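Local structure of MS5a (Brassica napus, 6L77) at residues 102-112 with 205-213. The protein is of uncertain biochemical function but is linked to meiosis and carries cystatin-like folds, for which a non-canonical enhancement of papain is reported. Sequence-based numbering, arbitrary orientation.
Sequences FFDAKDLPDKW and IAIVRRTVE
Arg209, on strand 201-212 of the antiparallel cystatin-like sheet, rises into loop 102-112 and shows how one guanidinium can hold an irregular loop, the one between strand 82-88 and helix 115-119, over a strand. The tight part lies here. NH1 donates to the syn lone pair of Asp104 OD2 (2.9 Å, 162°), a salt bridge almost in the guanidinium plane, and gives a more bent hydrogen bond (133°) to Lys106 O from above that carbonyl's plane; NH2 donates to Asp107 O at 2.6 Å. Leu108 CD2 lies over one face of the group and Lys106 CD over the opposite face, 3.3 Å from NH1 of Arg209. A methionine at Arg209 would probably leave Asp104 OD2 without its charged mate, though Lys106 NZ would still hold OD1, and two loop carbonyls without these donors.

Packing is looser toward Trp112, which meets Ile205 CG2 merely at its ring edge, 3.8 Å from CE3. Water also enters: one molecule links Phe103 O with Thr211 OG1, another joins Asp104 OD2, Arg209 O and Thr211 OG1. Close packing returns where chi1 of 176° turns the Phe102 ring toward the strand end, Glu213 CB lying over its face, 3.7 Å from the centroid.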
ATOM      1  N   PHE A 102      -9.946  -2.953 -13.309  1.00 33.31           N
ATOM      2  CA  PHE A 102      -8.502  -2.977 -13.506  1.00 32.55           C
ATOM      3  C   PHE A 102      -7.891  -3.848 -12.424  1.00 33.20           C
ATOM      4  O   PHE A 102      -8.041  -3.548 -11.238  1.00 30.30           O
ATOM      5  CB  PHE A 102      -7.933  -1.556 -13.459  1.00 32.22           C
ATOM      6  CG  PHE A 102      -6.435  -1.496 -13.554  1.00 29.65           C
ATOM      7  CD1 PHE A 102      -5.795  -1.786 -14.746  1.00 32.39           C
ATOM      8  CD2 PHE A 102      -5.670  -1.148 -12.450  1.00 30.52           C
ATOM      9  CE1 PHE A 102      -4.411  -1.735 -14.833  1.00 34.40           C
ATOM     10  CE2 PHE A 102      -4.299  -1.081 -12.537  1.00 33.50           C
ATOM     11  CZ  PHE A 102      -3.669  -1.377 -13.728  1.00 31.82           C
ATOM     12  N   PHE A 103      -7.213  -4.924 -12.816  1.00 29.06           N
ATOM     13  CA  PHE A 103      -6.586  -5.788 -11.825  1.00 32.37           C
ATOM     14  C   PHE A 103      -5.313  -6.386 -12.409  1.00 38.57           C
ATOM     15  O   PHE A 103      -4.994  -6.204 -13.584  1.00 40.86           O
ATOM     16  CB  PHE A 103      -7.535  -6.890 -11.353  1.00 43.44           C
ATOM     17  CG  PHE A 103      -8.042  -7.756 -12.464  1.00 52.92           C
ATOM     18  CD1 PHE A 103      -7.303  -8.844 -12.907  1.00 57.56           C
ATOM     19  CD2 PHE A 103      -9.245  -7.468 -13.085  1.00 61.04           C
ATOM     20  CE1 PHE A 103      -7.763  -9.631 -13.944  1.00 60.01           C
ATOM     21  CE2 PHE A 103      -9.713  -8.259 -14.119  1.00 64.50           C
ATOM     22  CZ  PHE A 103      -8.972  -9.340 -14.549  1.00 62.38           C
ATOM     23  N   ASP A 104      -4.595  -7.112 -11.561  1.00 32.79           N
ATOM     24  CA  ASP A 104      -3.274  -7.650 -11.866  1.00 37.19           C
ATOM     25  C   ASP A 104      -3.377  -9.162 -11.799  1.00 46.82           C
ATOM     26  O   ASP A 104      -3.747  -9.715 -10.757  1.00 51.86           O
ATOM     27  CB  ASP A 104      -2.241  -7.124 -10.869  1.00 35.95           C
ATOM     28  CG  ASP A 104      -0.874  -7.783 -11.013  1.00 44.02           C
ATOM     29  OD1 ASP A 104      -0.665  -8.595 -11.939  1.00 45.99           O
ATOM     30  OD2 ASP A 104      -0.001  -7.489 -10.175  1.00 37.68           O
ATOM     31  N   ALA A 105      -3.054  -9.828 -12.904  1.00 45.79           N
ATOM     32  CA  ALA A 105      -3.198 -11.268 -12.979  1.00 48.37           C
ATOM     33  C   ALA A 105      -1.871 -12.000 -13.076  1.00 52.51           C
ATOM     34  O   ALA A 105      -1.871 -13.225 -13.243  1.00 55.77           O
ATOM     35  CB  ALA A 105      -4.084 -11.645 -14.172  1.00 54.49           C
ATOM     36  N   LYS A 106      -0.744 -11.308 -12.973  1.00 44.04           N
ATOM     37  CA  LYS A 106       0.524 -11.973 -13.229  1.00 54.21           C
ATOM     38  C   LYS A 106       1.196 -12.368 -11.916  1.00 55.03           C
ATOM     39  O   LYS A 106       1.048 -11.698 -10.891  1.00 47.21           O
ATOM     40  CB  LYS A 106       1.441 -11.102 -14.101  1.00 58.22           C
ATOM     41  CG  LYS A 106       2.460 -10.226 -13.398  1.00 69.11           C
ATOM     42  CD  LYS A 106       1.974  -8.785 -13.223  1.00 74.37           C
ATOM     43  CE  LYS A 106       1.124  -8.278 -14.393  1.00 72.77           C
ATOM     44  NZ  LYS A 106       0.198  -7.173 -13.950  1.00 57.92           N
ATOM     45  N   ASP A 107       1.889 -13.509 -11.956  1.00 55.29           N
ATOM     46  CA  ASP A 107       2.479 -14.101 -10.762  1.00 52.13           C
ATOM     47  C   ASP A 107       3.415 -13.119 -10.064  1.00 44.53           C
ATOM     48  O   ASP A 107       4.062 -12.283 -10.697  1.00 45.34           O
ATOM     49  CB  ASP A 107       3.258 -15.374 -11.123  1.00 57.53           C
ATOM     50  CG  ASP A 107       2.361 -16.522 -11.560  1.00 65.65           C
ATOM     51  OD1 ASP A 107       1.128 -16.441 -11.372  1.00 70.90           O
ATOM     52  OD2 ASP A 107       2.898 -17.514 -12.093  1.00 71.96           O
ATOM     53  N   LEU A 108       3.473 -13.224  -8.702  1.00 40.19           N
ATOM     54  CA  LEU A 108       4.445 -12.514  -7.887  1.00 38.83           C
ATOM     55  C   LEU A 108       5.697 -13.362  -7.699  1.00 40.86           C
ATOM     56  O   LEU A 108       5.617 -14.595  -7.664  1.00 36.72           O
ATOM     57  CB  LEU A 108       3.866 -12.193  -6.514  1.00 39.24           C
ATOM     58  CG  LEU A 108       2.826 -11.087  -6.405  1.00 38.95           C
ATOM     59  CD1 LEU A 108       2.175 -11.137  -5.031  1.00 35.87           C
ATOM     60  CD2 LEU A 108       3.478  -9.742  -6.636  1.00 35.46           C
ATOM     61  N   PRO A 109       6.856 -12.724  -7.564  1.00 37.35           N
ATOM     62  CA  PRO A 109       8.047 -13.457  -7.125  1.00 37.04           C
ATOM     63  C   PRO A 109       7.852 -13.989  -5.713  1.00 42.47           C
ATOM     64  O   PRO A 109       7.209 -13.356  -4.877  1.00 40.11           O
ATOM     65  CB  PRO A 109       9.161 -12.406  -7.191  1.00 37.18           C
ATOM     66  CG  PRO A 109       8.475 -11.108  -7.188  1.00 40.10           C
ATOM     67  CD  PRO A 109       7.141 -11.305  -7.829  1.00 40.30           C
ATOM     68  N   ASP A 110       8.404 -15.171  -5.446  1.00 40.84           N
ATOM     69  CA  ASP A 110       8.185 -15.804  -4.155  1.00 41.83           C
ATOM     70  C   ASP A 110       9.323 -15.583  -3.168  1.00 41.15           C
ATOM     71  O   ASP A 110       9.206 -16.000  -2.011  1.00 44.00           O
ATOM     72  CB  ASP A 110       7.938 -17.307  -4.333  1.00 54.72           C
ATOM     73  CG  ASP A 110       9.131 -18.032  -4.904  1.00 67.26           C
ATOM     74  OD1 ASP A 110       9.883 -17.418  -5.692  1.00 71.69           O
ATOM     75  OD2 ASP A 110       9.316 -19.222  -4.565  1.00 74.26           O
ATOM     76  N   LYS A 111      10.416 -14.939  -3.583  1.00 37.08           N
ATOM     77  CA  LYS A 111      11.553 -14.724  -2.701  1.00 31.50           C
ATOM     78  C   LYS A 111      12.118 -13.326  -2.908  1.00 34.30           C
ATOM     79  O   LYS A 111      11.941 -12.702  -3.959  1.00 34.59           O
ATOM     80  CB  LYS A 111      12.683 -15.745  -2.932  1.00 38.55           C
ATOM     81  CG  LYS A 111      12.286 -17.204  -2.834  1.00 47.90           C
ATOM     82  CD  LYS A 111      13.495 -18.102  -3.076  1.00 49.04           C
ATOM     83  CE  LYS A 111      13.082 -19.522  -3.435  1.00 61.97           C
ATOM     84  NZ  LYS A 111      12.182 -20.140  -2.420  1.00 67.89           N
ATOM     85  N   TRP A 112      12.799 -12.853  -1.870  1.00 33.60           N
ATOM     86  CA  TRP A 112      13.639 -11.670  -1.962  1.00 31.04           C
ATOM     87  C   TRP A 112      14.560 -11.776  -3.179  1.00 38.25           C
ATOM     88  O   TRP A 112      15.029 -12.875  -3.500  1.00 41.06           O
ATOM     89  CB  TRP A 112      14.486 -11.550  -0.691  1.00 33.60           C
ATOM     90  CG  TRP A 112      15.022 -10.177  -0.453  1.00 34.24           C
ATOM     91  CD1 TRP A 112      16.223  -9.666  -0.866  1.00 35.23           C
ATOM     92  CD2 TRP A 112      14.355  -9.128   0.242  1.00 28.59           C
ATOM     93  NE1 TRP A 112      16.339  -8.353  -0.463  1.00 32.21           N
ATOM     94  CE2 TRP A 112      15.206  -8.004   0.225  1.00 32.61           C
ATOM     95  CE3 TRP A 112      13.119  -9.031   0.889  1.00 29.77           C
ATOM     96  CZ2 TRP A 112      14.851  -6.794   0.825  1.00 34.57           C
ATOM     97  CZ3 TRP A 112      12.773  -7.839   1.481  1.00 28.00           C
ATOM     98  CH2 TRP A 112      13.630  -6.734   1.442  1.00 28.36           C
ATOM     99  N   ILE A 205       8.705 -10.976   5.707  1.00 31.70           N
ATOM    100  CA  ILE A 205       8.935 -10.359   4.404  1.00 30.10           C
ATOM    101  C   ILE A 205       7.584 -10.197   3.721  1.00 30.12           C
ATOM    102  O   ILE A 205       6.791 -11.144   3.683  1.00 30.27           O
ATOM    103  CB  ILE A 205       9.884 -11.198   3.524  1.00 28.78           C
ATOM    104  CG1 ILE A 205      11.303 -11.190   4.105  1.00 29.62           C
ATOM    105  CG2 ILE A 205       9.880 -10.692   2.083  1.00 31.46           C
ATOM    106  CD1 ILE A 205      12.261 -12.160   3.422  1.00 34.83           C
ATOM    107  N   ALA A 206       7.322  -9.002   3.190  1.00 25.54           N
ATOM    108  CA  ALA A 206       6.156  -8.750   2.354  1.00 24.48           C
ATOM    109  C   ALA A 206       6.617  -8.436   0.937  1.00 27.23           C
ATOM    110  O   ALA A 206       7.642  -7.774   0.738  1.00 28.47           O
ATOM    111  CB  ALA A 206       5.309  -7.596   2.901  1.00 23.34           C
ATOM    112  N   ILE A 207       5.870  -8.924  -0.046  1.00 25.36           N
ATOM    113  CA  ILE A 207       6.140  -8.643  -1.453  1.00 23.34           C
ATOM    114  C   ILE A 207       4.858  -8.081  -2.046  1.00 27.40           C
ATOM    115  O   ILE A 207       3.810  -8.727  -1.970  1.00 26.30           O
ATOM    116  CB  ILE A 207       6.590  -9.902  -2.215  1.00 30.60           C
ATOM    117  CG1 ILE A 207       7.868 -10.472  -1.587  1.00 27.65           C
ATOM    118  CG2 ILE A 207       6.817  -9.575  -3.686  1.00 30.04           C
ATOM    119  CD1 ILE A 207       8.335 -11.782  -2.203  1.00 29.47           C
ATOM    120  N   VAL A 208       4.923  -6.872  -2.608  1.00 22.11           N
ATOM    121  CA  VAL A 208       3.719  -6.192  -3.091  1.00 22.27           C
ATOM    122  C   VAL A 208       3.991  -5.592  -4.462  1.00 24.13           C
ATOM    123  O   VAL A 208       4.942  -4.819  -4.623  1.00 22.78           O
ATOM    124  CB  VAL A 208       3.255  -5.078  -2.134  1.00 22.04           C
ATOM    125  CG1 VAL A 208       1.990  -4.419  -2.701  1.00 27.11           C
ATOM    126  CG2 VAL A 208       3.000  -5.616  -0.740  1.00 24.83           C
ATOM    127  N   ARG A 209       3.152  -5.922  -5.442  1.00 23.13           N
ATOM    128  CA  ARG A 209       3.215  -5.267  -6.741  1.00 21.89           C
ATOM    129  C   ARG A 209       2.145  -4.184  -6.821  1.00 23.74           C
ATOM    130  O   ARG A 209       0.956  -4.456  -6.614  1.00 22.89           O
ATOM    131  CB  ARG A 209       3.038  -6.253  -7.894  1.00 23.89           C
ATOM    132  CG  ARG A 209       3.242  -5.561  -9.240  1.00 27.58           C
ATOM    133  CD  ARG A 209       2.946  -6.474 -10.417  1.00 35.10           C
ATOM    134  NE  ARG A 209       3.890  -7.578 -10.505  1.00 35.50           N
ATOM    135  CZ  ARG A 209       3.589  -8.852 -10.263  1.00 48.89           C
ATOM    136  NH1 ARG A 209       2.349  -9.204  -9.928  1.00 49.12           N
ATOM    137  NH2 ARG A 209       4.531  -9.783 -10.377  1.00 49.88           N
ATOM    138  N   ARG A 210       2.570  -2.963  -7.122  1.00 19.72           N
ATOM    139  CA  ARG A 210       1.671  -1.868  -7.452  1.00 20.00           C
ATOM    140  C   ARG A 210       1.652  -1.694  -8.965  1.00 21.80           C
ATOM    141  O   ARG A 210       2.691  -1.427  -9.579  1.00 21.81           O
ATOM    142  CB  ARG A 210       2.115  -0.562  -6.786  1.00 19.55           C
ATOM    143  CG  ARG A 210       1.180   0.619  -7.096  1.00 17.37           C
ATOM    144  CD  ARG A 210       1.980   1.922  -7.269  1.00 18.55           C
ATOM    145  NE  ARG A 210       2.588   2.356  -6.011  1.00 18.28           N
ATOM    146  CZ  ARG A 210       3.649   3.157  -5.919  1.00 19.17           C
ATOM    147  NH1 ARG A 210       4.245   3.611  -7.017  1.00 17.90           N
ATOM    148  NH2 ARG A 210       4.114   3.504  -4.722  1.00 19.23           N
ATOM    149  N   THR A 211       0.478  -1.817  -9.564  1.00 18.90           N
ATOM    150  CA  THR A 211       0.327  -1.500 -10.973  1.00 25.37           C
ATOM    151  C   THR A 211      -0.655  -0.347 -11.094  1.00 24.63           C
ATOM    152  O   THR A 211      -1.620  -0.257 -10.328  1.00 24.22           O
ATOM    153  CB  THR A 211      -0.128  -2.725 -11.783  1.00 30.45           C
ATOM    154  OG1 THR A 211      -1.337  -3.244 -11.234  1.00 37.24           O
ATOM    155  CG2 THR A 211       0.928  -3.798 -11.700  1.00 28.86           C
ATOM    156  N   VAL A 212      -0.368   0.562 -12.021  1.00 23.37           N
ATOM    157  CA  VAL A 212      -1.105   1.810 -12.179  1.00 20.32           C
ATOM    158  C   VAL A 212      -1.642   1.848 -13.601  1.00 26.59           C
ATOM    159  O   VAL A 212      -0.885   1.654 -14.558  1.00 23.85           O
ATOM    160  CB  VAL A 212      -0.216   3.038 -11.892  1.00 24.06           C
ATOM    161  CG1 VAL A 212      -1.031   4.327 -11.991  1.00 24.42           C
ATOM    162  CG2 VAL A 212       0.430   2.925 -10.503  1.00 21.51           C
ATOM    163  N   GLU A 213      -2.937   2.098 -13.741  1.00 26.83           N
ATOM    164  CA  GLU A 213      -3.550   2.122 -15.065  1.00 28.06           C
ATOM    165  C   GLU A 213      -3.140   3.402 -15.784  1.00 30.18           C
ATOM    166  O   GLU A 213      -3.327   4.495 -15.238  1.00 29.87           O
ATOM    167  CB  GLU A 213      -5.075   2.034 -14.943  1.00 24.79           C
ATOM    168  CG  GLU A 213      -5.777   1.417 -16.149  1.00 35.93           C
ATOM    169  CD  GLU A 213      -5.746   2.300 -17.387  1.00 53.18           C
ATOM    170  OE1 GLU A 213      -5.711   1.748 -18.511  1.00 62.94           O
ATOM    171  OE2 GLU A 213      -5.751   3.542 -17.246  1.00 54.17           O
TER
HETATM  172  O   HOH W   1      -2.052  -4.993 -13.501  1.00 61.49           O
HETATM  173  O   HOH W   2      -0.574  -5.078  -9.029  1.00 25.99           O